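Long-range contacts in lipoteichoic acid primase (Listeria monocytogenes, PDB 4UOP), which belongs to the sulfatase-like, alkaline-phosphatase-related proteins, this fragment being its extracellular catalytic domain with a bound magnesium ion: residues Gln101-Ala111 with Phe281-Lys289; Asn369-Glu379 with Tyr382-Pro391. All coordinates share one frame; numbering follows the deposited sequence.

Contact 1: Gln101-Ala111 with Phe281-Lys289; sequences QTVSKSNTADA and FYGDHHIIK. With MG (magnesium ion), chain J.
T108 and the D284-H285 pair meet at a magnesium ion, the metal centre of a sulfatase-type alpha/beta fold, where the loop after strand 277-283 faces the first turn of helix 107-117. T108 OG1 and D284 OD2 each lie 2.1 Å from the magnesium ion, and H285 NE2 lies 2.2 Å from it. A water and E66, just after strand 59-65, also bind the metal.

The second shell helps to hold these ligands as they are turned. The N107 amide lies stacked over one face of the H285 imidazole, the two planes only 9° apart, and N107 CB makes a CH-pi contact 3.6 Å from the H285 ring centroid. N107 ND2 is hydrogen-bonded to D244 of the second subunit, while N107 OD1 accepts from the metal-bound water. Across the ring from NE2, H285 ND1 donates in its ring plane to H286 O, which helps fix the ring's rotation. D284 OD1 takes a hydrogen bond from the backbone of S67, and D284 CB packs on A111 CB.

Farther out, Q101 reaches across with its chain extended beyond CG (chi2 177°). Two donors of one residue grip its OE1: H286 N at 2.8 Å, almost straight, and H286 ND1, also at 2.8 Å.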
loop_
_atom_site.group_PDB
_atom_site.type_symbol
_atom_site.label_atom_id
_atom_site.label_comp_id
_atom_site.label_asym_id
_atom_site.label_seq_id
_atom_site.Cartn_x
_atom_site.Cartn_y
_atom_site.Cartn_z
ATOM N N GLN B 101 -16.377 4.638 1.645
ATOM C CA GLN B 101 -15.374 4.167 0.709
ATOM C C GLN B 101 -14.778 2.843 1.206
ATOM O O GLN B 101 -14.646 2.638 2.405
ATOM C CB GLN B 101 -14.242 5.201 0.578
ATOM C CG GLN B 101 -13.494 5.497 1.862
ATOM C CD GLN B 101 -12.333 6.457 1.675
ATOM O OE1 GLN B 101 -12.532 7.615 1.330
ATOM N NE2 GLN B 101 -11.116 5.983 1.916
ATOM N N THR B 102 -14.435 1.965 0.277
ATOM C CA THR B 102 -13.726 0.741 0.578
ATOM C C THR B 102 -12.567 0.646 -0.407
ATOM O O THR B 102 -12.670 -0.033 -1.438
ATOM C CB THR B 102 -14.639 -0.512 0.478
ATOM O OG1 THR B 102 -15.233 -0.623 -0.823
ATOM C CG2 THR B 102 -15.735 -0.455 1.523
ATOM N N VAL B 103 -11.493 1.366 -0.106
ATOM C CA VAL B 103 -10.359 1.463 -1.018
ATOM C C VAL B 103 -9.075 1.146 -0.287
ATOM O O VAL B 103 -9.066 1.024 0.932
ATOM C CB VAL B 103 -10.272 2.848 -1.714
ATOM C CG1 VAL B 103 -11.536 3.131 -2.509
ATOM C CG2 VAL B 103 -10.019 3.968 -0.727
ATOM N N SER B 104 -7.991 1.016 -1.041
ATOM C CA SER B 104 -6.707 0.631 -0.493
ATOM C C SER B 104 -5.586 1.466 -1.143
ATOM O O SER B 104 -5.638 2.692 -1.092
ATOM C CB SER B 104 -6.528 -0.872 -0.747
ATOM O OG SER B 104 -5.325 -1.299 -0.195
ATOM N N LYS B 105 -4.615 0.805 -1.781
ATOM C CA LYS B 105 -3.401 1.442 -2.295
ATOM C C LYS B 105 -3.650 2.386 -3.465
ATOM O O LYS B 105 -3.005 3.427 -3.600
ATOM C CB LYS B 105 -2.438 0.339 -2.811
ATOM C CG LYS B 105 -1.303 -0.012 -1.871
ATOM C CD LYS B 105 -0.470 -1.219 -2.353
ATOM C CE LYS B 105 0.814 -0.751 -3.053
ATOM N NZ LYS B 105 1.445 -1.732 -3.989
ATOM N N SER B 106 -4.567 1.997 -4.335
ATOM C CA SER B 106 -4.840 2.746 -5.561
ATOM C C SER B 106 -6.298 3.208 -5.558
ATOM O O SER B 106 -7.171 2.544 -6.098
ATOM C CB SER B 106 -4.539 1.854 -6.760
ATOM O OG SER B 106 -4.589 2.592 -7.965
ATOM N N ASN B 107 -6.550 4.360 -4.955
ATOM C CA ASN B 107 -7.901 4.662 -4.488
ATOM C C ASN B 107 -9.021 4.605 -5.558
ATOM O O ASN B 107 -9.994 3.866 -5.389
ATOM C CB ASN B 107 -7.936 5.940 -3.656
ATOM C CG ASN B 107 -7.237 7.110 -4.313
ATOM O OD1 ASN B 107 -6.939 7.099 -5.509
ATOM N ND2 ASN B 107 -6.984 8.153 -3.513
ATOM N N THR B 108 -8.857 5.325 -6.665
ATOM C CA THR B 108 -9.861 5.328 -7.717
ATOM C C THR B 108 -10.107 3.915 -8.288
ATOM O O THR B 108 -11.245 3.492 -8.426
ATOM C CB THR B 108 -9.492 6.273 -8.871
ATOM O OG1 THR B 108 -9.152 7.565 -8.352
ATOM C CG2 THR B 108 -10.666 6.407 -9.835
ATOM N N ALA B 109 -9.019 3.210 -8.599
ATOM C CA ALA B 109 -9.103 1.860 -9.128
ATOM C C ALA B 109 -9.660 0.869 -8.110
ATOM O O ALA B 109 -10.361 -0.071 -8.490
ATOM C CB ALA B 109 -7.754 1.400 -9.648
ATOM N N ASP B 110 -9.325 1.051 -6.835
ATOM C CA ASP B 110 -9.881 0.223 -5.773
ATOM C C ASP B 110 -11.392 0.436 -5.621
ATOM O O ASP B 110 -12.119 -0.506 -5.308
ATOM C CB ASP B 110 -9.175 0.475 -4.438
ATOM C CG ASP B 110 -7.742 -0.037 -4.424
ATOM O OD1 ASP B 110 -7.383 -0.883 -5.277
ATOM O OD2 ASP B 110 -6.982 0.386 -3.538
ATOM N N ALA B 111 -11.859 1.657 -5.866
ATOM C CA ALA B 111 -13.287 1.917 -5.866
ATOM C C ALA B 111 -13.966 1.129 -6.972
ATOM O O ALA B 111 -14.964 0.446 -6.739
ATOM C CB ALA B 111 -13.556 3.401 -6.012
ATOM N N PHE B 281 -25.224 7.244 -8.219
ATOM C CA PHE B 281 -24.112 8.179 -8.134
ATOM C C PHE B 281 -23.401 7.941 -6.823
ATOM O O PHE B 281 -24.049 7.863 -5.783
ATOM C CB PHE B 281 -24.598 9.629 -8.141
ATOM C CG PHE B 281 -25.461 9.991 -9.310
ATOM C CD1 PHE B 281 -25.105 9.631 -10.595
ATOM C CD2 PHE B 281 -26.615 10.734 -9.129
ATOM C CE1 PHE B 281 -25.898 9.970 -11.677
ATOM C CE2 PHE B 281 -27.421 11.075 -10.217
ATOM C CZ PHE B 281 -27.053 10.705 -11.483
ATOM N N TYR B 282 -22.074 7.865 -6.848
ATOM C CA TYR B 282 -21.305 7.768 -5.602
ATOM C C TYR B 282 -19.945 8.416 -5.764
ATOM O O TYR B 282 -19.393 8.433 -6.863
ATOM C CB TYR B 282 -21.151 6.289 -5.174
ATOM C CG TYR B 282 -20.329 5.459 -6.121
ATOM C CD1 TYR B 282 -20.896 4.916 -7.269
ATOM C CD2 TYR B 282 -18.982 5.221 -5.881
ATOM C CE1 TYR B 282 -20.146 4.172 -8.158
ATOM C CE2 TYR B 282 -18.222 4.475 -6.765
ATOM C CZ TYR B 282 -18.813 3.962 -7.904
ATOM O OH TYR B 282 -18.107 3.231 -8.823
ATOM N N GLY B 283 -19.389 8.930 -4.674
ATOM C CA GLY B 283 -18.010 9.447 -4.700
ATOM C C GLY B 283 -17.048 8.284 -4.587
ATOM O O GLY B 283 -17.336 7.332 -3.862
ATOM N N ASP B 284 -15.909 8.325 -5.286
ATOM C CA ASP B 284 -14.974 7.204 -5.178
ATOM C C ASP B 284 -14.320 7.078 -3.804
ATOM O O ASP B 284 -14.213 5.978 -3.276
ATOM C CB ASP B 284 -13.950 7.125 -6.323
ATOM C CG ASP B 284 -13.051 8.339 -6.445
ATOM O OD1 ASP B 284 -13.311 9.389 -5.815
ATOM O OD2 ASP B 284 -12.046 8.205 -7.196
ATOM N N HIS B 285 -13.915 8.209 -3.233
ATOM C CA HIS B 285 -13.250 8.249 -1.940
ATOM C C HIS B 285 -13.049 9.705 -1.566
ATOM O O HIS B 285 -13.179 10.600 -2.422
ATOM C CB HIS B 285 -11.892 7.558 -2.034
ATOM C CG HIS B 285 -11.048 8.086 -3.141
ATOM N ND1 HIS B 285 -10.365 9.277 -3.042
ATOM C CD2 HIS B 285 -10.836 7.636 -4.398
ATOM C CE1 HIS B 285 -9.745 9.525 -4.177
ATOM N NE2 HIS B 285 -10.025 8.550 -5.022
ATOM N N HIS B 286 -12.741 9.926 -0.289
ATOM C CA HIS B 286 -12.498 11.265 0.210
ATOM C C HIS B 286 -11.131 11.724 -0.239
ATOM O O HIS B 286 -10.287 10.924 -0.638
ATOM C CB HIS B 286 -12.589 11.312 1.723
ATOM C CG HIS B 286 -11.329 10.918 2.414
ATOM N ND1 HIS B 286 -10.876 9.618 2.451
ATOM C CD2 HIS B 286 -10.419 11.654 3.094
ATOM C CE1 HIS B 286 -9.745 9.568 3.130
ATOM N NE2 HIS B 286 -9.442 10.794 3.526
ATOM N N ILE B 287 -10.929 13.028 -0.182
ATOM C CA ILE B 287 -9.627 13.578 -0.502
ATOM C C ILE B 287 -9.150 14.614 0.524
ATOM O O ILE B 287 -7.949 14.818 0.661
ATOM C CB ILE B 287 -9.611 14.147 -1.949
ATOM C CG1 ILE B 287 -8.179 14.332 -2.459
ATOM C CG2 ILE B 287 -10.397 15.444 -2.038
ATOM C CD1 ILE B 287 -7.321 13.084 -2.377
ATOM N N ILE B 288 -10.075 15.248 1.240
ATOM C CA ILE B 288 -9.730 16.281 2.220
ATOM C C ILE B 288 -9.776 15.671 3.620
ATOM O O ILE B 288 -10.814 15.158 4.060
ATOM C CB ILE B 288 -10.713 17.464 2.138
ATOM C CG1 ILE B 288 -10.809 18.023 0.700
ATOM C CG2 ILE B 288 -10.345 18.531 3.163
ATOM C CD1 ILE B 288 -9.532 18.634 0.130
ATOM N N LYS B 289 -8.642 15.692 4.310
ATOM C CA LYS B 289 -8.607 15.289 5.712
ATOM C C LYS B 289 -9.084 16.482 6.530
ATOM O O LYS B 289 -8.325 17.445 6.736
ATOM C CB LYS B 289 -7.204 14.861 6.120
ATOM C CG LYS B 289 -6.701 13.661 5.350
ATOM C CD LYS B 289 -5.881 12.740 6.236
ATOM C CE LYS B 289 -5.493 11.465 5.504
ATOM N NZ LYS B 289 -4.438 11.703 4.482
HETATM MG MG MG J . -10.136 9.009 -7.189
HETATM O O HOH W 1 -7.994 9.567 -7.083
#

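Contact 2: Asn369-Glu379 with Tyr382-Pro391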
loop_
_atom_site.group_PDB
_atom_site.type_symbol
_atom_site.label_atom_id
_atom_site.label_comp_id
_atom_site.label_asym_id
_atom_site.label_seq_id
_atom_site.Cartn_x
_atom_site.Cartn_y
_atom_site.Cartn_z
ATOM N N ASN B 369 -25.945 -4.040 8.512
ATOM C CA ASN B 369 -24.738 -4.132 7.688
ATOM C C ASN B 369 -23.575 -3.381 8.343
ATOM O O ASN B 369 -23.782 -2.490 9.167
ATOM C CB ASN B 369 -25.018 -3.615 6.277
ATOM C CG ASN B 369 -23.908 -3.936 5.299
ATOM O OD1 ASN B 369 -23.263 -4.979 5.379
ATOM N ND2 ASN B 369 -23.691 -3.037 4.355
ATOM N N TYR B 370 -22.356 -3.806 8.039
ATOM C CA TYR B 370 -21.170 -3.090 8.480
ATOM C C TYR B 370 -20.126 -3.161 7.386
ATOM O O TYR B 370 -20.242 -3.963 6.472
ATOM C CB TYR B 370 -20.641 -3.655 9.804
ATOM C CG TYR B 370 -20.235 -5.099 9.744
ATOM C CD1 TYR B 370 -21.181 -6.107 9.896
ATOM C CD2 TYR B 370 -18.915 -5.461 9.541
ATOM C CE1 TYR B 370 -20.826 -7.426 9.823
ATOM C CE2 TYR B 370 -18.548 -6.797 9.480
ATOM C CZ TYR B 370 -19.512 -7.767 9.629
ATOM O OH TYR B 370 -19.170 -9.095 9.577
ATOM N N VAL B 371 -19.124 -2.300 7.468
ATOM C CA VAL B 371 -18.142 -2.168 6.401
ATOM C C VAL B 371 -16.724 -2.311 6.936
ATOM O O VAL B 371 -16.215 -1.384 7.588
ATOM C CB VAL B 371 -18.272 -0.793 5.700
ATOM C CG1 VAL B 371 -17.345 -0.736 4.514
ATOM C CG2 VAL B 371 -19.711 -0.545 5.268
ATOM N N PRO B 372 -16.073 -3.467 6.666
ATOM C CA PRO B 372 -14.658 -3.634 6.978
ATOM C C PRO B 372 -13.764 -2.658 6.206
ATOM O O PRO B 372 -14.050 -2.358 5.046
ATOM C CB PRO B 372 -14.374 -5.072 6.543
ATOM C CG PRO B 372 -15.694 -5.749 6.626
ATOM C CD PRO B 372 -16.664 -4.717 6.155
ATOM N N GLU B 373 -12.681 -2.207 6.843
ATOM C CA GLU B 373 -11.711 -1.317 6.210
ATOM C C GLU B 373 -10.311 -1.862 6.375
ATOM O O GLU B 373 -10.048 -2.620 7.297
ATOM C CB GLU B 373 -11.808 0.074 6.829
ATOM C CG GLU B 373 -13.161 0.738 6.622
ATOM C CD GLU B 373 -13.392 1.232 5.209
ATOM O OE1 GLU B 373 -12.435 1.300 4.416
ATOM O OE2 GLU B 373 -14.546 1.565 4.885
ATOM N N ARG B 374 -9.409 -1.478 5.475
ATOM C CA ARG B 374 -8.022 -1.906 5.568
ATOM C C ARG B 374 -7.072 -0.869 4.987
ATOM O O ARG B 374 -7.501 0.183 4.510
ATOM C CB ARG B 374 -7.836 -3.250 4.851
ATOM C CG ARG B 374 -7.809 -3.144 3.330
ATOM C CD ARG B 374 -8.064 -4.471 2.622
ATOM N NE ARG B 374 -7.344 -5.596 3.223
ATOM C CZ ARG B 374 -7.325 -6.826 2.714
ATOM N NH1 ARG B 374 -7.945 -7.109 1.569
ATOM N NH2 ARG B 374 -6.663 -7.778 3.353
ATOM N N TYR B 375 -5.781 -1.180 5.065
ATOM C CA TYR B 375 -4.707 -0.383 4.464
ATOM C C TYR B 375 -4.408 0.897 5.216
ATOM O O TYR B 375 -3.313 1.058 5.729
ATOM C CB TYR B 375 -4.962 -0.083 3.004
ATOM C CG TYR B 375 -3.770 0.529 2.322
ATOM C CD1 TYR B 375 -2.596 -0.199 2.159
ATOM C CD2 TYR B 375 -3.804 1.838 1.871
ATOM C CE1 TYR B 375 -1.498 0.352 1.524
ATOM C CE2 TYR B 375 -2.710 2.401 1.233
ATOM C CZ TYR B 375 -1.563 1.657 1.075
ATOM O OH TYR B 375 -0.466 2.197 0.463
ATOM N N THR B 376 -5.365 1.815 5.269
ATOM C CA THR B 376 -5.228 3.020 6.067
ATOM C C THR B 376 -5.718 2.793 7.500
ATOM O O THR B 376 -5.519 3.637 8.368
ATOM C CB THR B 376 -6.012 4.188 5.445
ATOM O OG1 THR B 376 -7.381 3.812 5.285
ATOM C CG2 THR B 376 -5.448 4.562 4.093
ATOM N N MET B 377 -6.370 1.652 7.735
ATOM C CA MET B 377 -6.747 1.210 9.078
ATOM C C MET B 377 -6.292 -0.229 9.223
ATOM O O MET B 377 -6.227 -0.947 8.231
ATOM C CB MET B 377 -8.268 1.269 9.264
ATOM C CG MET B 377 -8.854 2.632 8.968
ATOM S SD MET B 377 -10.631 2.701 9.276
ATOM C CE MET B 377 -10.693 2.591 11.058
ATOM N N PRO B 378 -5.994 -0.664 10.452
ATOM C CA PRO B 378 -5.597 -2.065 10.604
ATOM C C PRO B 378 -6.716 -3.055 10.314
ATOM O O PRO B 378 -7.895 -2.736 10.489
ATOM C CB PRO B 378 -5.156 -2.166 12.071
ATOM C CG PRO B 378 -5.706 -0.972 12.749
ATOM C CD PRO B 378 -5.852 0.094 11.710
ATOM N N GLU B 379 -6.329 -4.252 9.888
ATOM C CA GLU B 379 -7.269 -5.312 9.535
ATOM C C GLU B 379 -8.154 -5.605 10.741
ATOM O O GLU B 379 -7.657 -5.730 11.860
ATOM C CB GLU B 379 -6.526 -6.596 9.135
ATOM C CG GLU B 379 -5.472 -6.423 8.041
ATOM C CD GLU B 379 -5.944 -6.826 6.660
ATOM O OE1 GLU B 379 -6.567 -7.902 6.533
ATOM O OE2 GLU B 379 -5.670 -6.080 5.691
ATOM N N TYR B 382 -13.742 -1.699 11.308
ATOM C CA TYR B 382 -15.020 -1.639 10.591
ATOM C C TYR B 382 -15.921 -0.495 11.055
ATOM O O TYR B 382 -15.787 0.007 12.186
ATOM C CB TYR B 382 -15.771 -2.972 10.704
ATOM C CG TYR B 382 -16.145 -3.331 12.109
ATOM C CD1 TYR B 382 -17.308 -2.853 12.673
ATOM C CD2 TYR B 382 -15.322 -4.147 12.889
ATOM C CE1 TYR B 382 -17.658 -3.167 13.971
ATOM C CE2 TYR B 382 -15.664 -4.463 14.196
ATOM C CZ TYR B 382 -16.837 -3.978 14.724
ATOM O OH TYR B 382 -17.203 -4.270 16.014
ATOM N N PHE B 383 -16.849 -0.117 10.182
ATOM C CA PHE B 383 -17.877 0.882 10.475
ATOM C C PHE B 383 -19.258 0.239 10.526
ATOM O O PHE B 383 -19.599 -0.518 9.633
ATOM C CB PHE B 383 -17.950 1.940 9.377
ATOM C CG PHE B 383 -16.659 2.643 9.094
ATOM C CD1 PHE B 383 -15.925 3.218 10.105
ATOM C CD2 PHE B 383 -16.220 2.795 7.787
ATOM C CE1 PHE B 383 -14.745 3.902 9.826
ATOM C CE2 PHE B 383 -15.054 3.477 7.496
ATOM C CZ PHE B 383 -14.308 4.028 8.519
ATOM N N THR B 384 -20.056 0.553 11.552
ATOM C CA THR B 384 -21.466 0.145 11.591
ATOM C C THR B 384 -22.355 1.369 11.420
ATOM O O THR B 384 -21.851 2.458 11.138
ATOM C CB THR B 384 -21.833 -0.602 12.892
ATOM O OG1 THR B 384 -22.041 0.334 13.951
ATOM C CG2 THR B 384 -20.764 -1.595 13.270
ATOM N N ASN B 385 -23.662 1.217 11.613
ATOM C CA ASN B 385 -24.545 2.385 11.620
ATOM C C ASN B 385 -24.495 3.255 12.887
ATOM O O ASN B 385 -25.069 4.344 12.903
ATOM C CB ASN B 385 -26.002 1.999 11.330
ATOM C CG ASN B 385 -26.590 1.051 12.363
ATOM O OD1 ASN B 385 -26.261 1.103 13.535
ATOM N ND2 ASN B 385 -27.469 0.173 11.914
ATOM N N SER B 386 -23.797 2.804 13.921
ATOM C CA SER B 386 -23.710 3.583 15.148
ATOM C C SER B 386 -22.321 3.723 15.746
ATOM O O SER B 386 -22.136 4.543 16.644
ATOM C CB SER B 386 -24.649 2.974 16.189
ATOM O OG SER B 386 -24.157 1.711 16.588
ATOM N N TYR B 387 -21.340 2.944 15.290
ATOM C CA TYR B 387 -19.989 3.055 15.844
ATOM C C TYR B 387 -18.924 2.515 14.897
ATOM O O TYR B 387 -19.238 1.788 13.955
ATOM C CB TYR B 387 -19.896 2.347 17.194
ATOM C CG TYR B 387 -19.857 0.834 17.111
ATOM C CD1 TYR B 387 -21.019 0.091 17.123
ATOM C CD2 TYR B 387 -18.649 0.164 17.009
ATOM C CE1 TYR B 387 -20.988 -1.292 17.021
ATOM C CE2 TYR B 387 -18.607 -1.220 16.911
ATOM C CZ TYR B 387 -19.780 -1.933 16.920
ATOM O OH TYR B 387 -19.747 -3.307 16.835
ATOM N N MET B 388 -17.678 2.908 15.140
ATOM C CA MET B 388 -16.525 2.349 14.450
ATOM C C MET B 388 -15.636 1.617 15.443
ATOM O O MET B 388 -15.544 2.008 16.607
ATOM C CB MET B 388 -15.721 3.429 13.710
ATOM C CG MET B 388 -14.964 4.456 14.522
ATOM S SD MET B 388 -13.611 5.182 13.540
ATOM C CE MET B 388 -12.388 3.903 13.612
ATOM N N TYR B 389 -15.033 0.527 14.994
ATOM C CA TYR B 389 -14.051 -0.184 15.784
ATOM C C TYR B 389 -12.710 -0.195 15.066
ATOM O O TYR B 389 -12.651 -0.373 13.855
ATOM C CB TYR B 389 -14.484 -1.624 16.082
ATOM C CG TYR B 389 -13.372 -2.346 16.771
ATOM C CD1 TYR B 389 -13.098 -2.105 18.103
ATOM C CD2 TYR B 389 -12.534 -3.202 16.068
ATOM C CE1 TYR B 389 -12.046 -2.731 18.744
ATOM C CE2 TYR B 389 -11.471 -3.837 16.700
ATOM C CZ TYR B 389 -11.235 -3.594 18.040
ATOM O OH TYR B 389 -10.174 -4.196 18.680
ATOM N N GLN B 390 -11.637 -0.004 15.830
ATOM C CA GLN B 390 -10.276 -0.107 15.305
ATOM C C GLN B 390 -9.404 -0.848 16.317
ATOM O O GLN B 390 -9.325 -0.443 17.475
ATOM C CB GLN B 390 -9.718 1.291 15.051
ATOM C CG GLN B 390 -8.382 1.330 14.332
ATOM C CD GLN B 390 -7.852 2.748 14.150
ATOM O OE1 GLN B 390 -6.638 2.985 14.216
ATOM N NE2 GLN B 390 -8.755 3.695 13.934
ATOM N N PRO B 391 -8.758 -1.944 15.892
ATOM C CA PRO B 391 -7.855 -2.627 16.823
ATOM C C PRO B 391 -6.539 -1.896 16.969
ATOM O O PRO B 391 -6.260 -0.945 16.217
ATOM C CB PRO B 391 -7.640 -3.981 16.157
ATOM C CG PRO B 391 -7.759 -3.688 14.699
ATOM C CD PRO B 391 -8.814 -2.619 14.587
HETATM O O HOH W 2 -24.730 -1.591 11.462
#
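With chi1 near +60° in both Y370 (61°) and Y382 (63°), each CG sits between its own backbone N and carbonyl carbon, and the edge of Y370 meets the face of Y382 in a T-shaped pair, centroids 5.8 Å apart. In F383, chi1 of -56° sets CG opposite the carbonyl carbon, and its ring goes to the other side of the sheet with V371. There E373, bent at chi2, brings OE2 to 3.3 Å from F383 CE2, while M377 SD forms an oblique Met-aromatic contact with the same ring.

The backbone between the two faces is an antiparallel hairpin. V371 and F383 form a hydrogen-bonded pair: V371 N donates to F383 O at 2.8 Å and F383 N to V371 O at 3.0 Å. The next pair, P372 with Y382, is non-hydrogen-bonded.

Past the strand, P378 packs its ring on the aliphatic part of Q390 and on P391. In the turn between strands 381-383 and 387-390, T384 OG1 accepts from S386 N, an ST turn, and from Y387 N, an ST motif.

Strand 371-373 forms one edge of the five-stranded antiparallel sheet within this chain; helix 412-433 touches Y370 and Y382, whereas helix 312-315 packs against F383 and M388.

The two contacts illustrate how long and short closures share one domain. From the N terminus, strand 94-100 of the large mixed sheet leads into Q101-A111, and contact 1 closes only when the chain, 170 residues on, leaves strand 277-283 of that sheet. Contact 2 opens later and closes at once, its segments three residues apart in a hairpin of the smaller antiparallel sheet. The loops are therefore in series, neither nesting nor crossing. In space they meet, with centres about 15 Å apart: T102 CG2 lies 3.4 Å from V371 CG1, and S104 and K105 touch Y375. This joins the metal-bearing core to the smaller sheet, and both contacts also touch the second subunit.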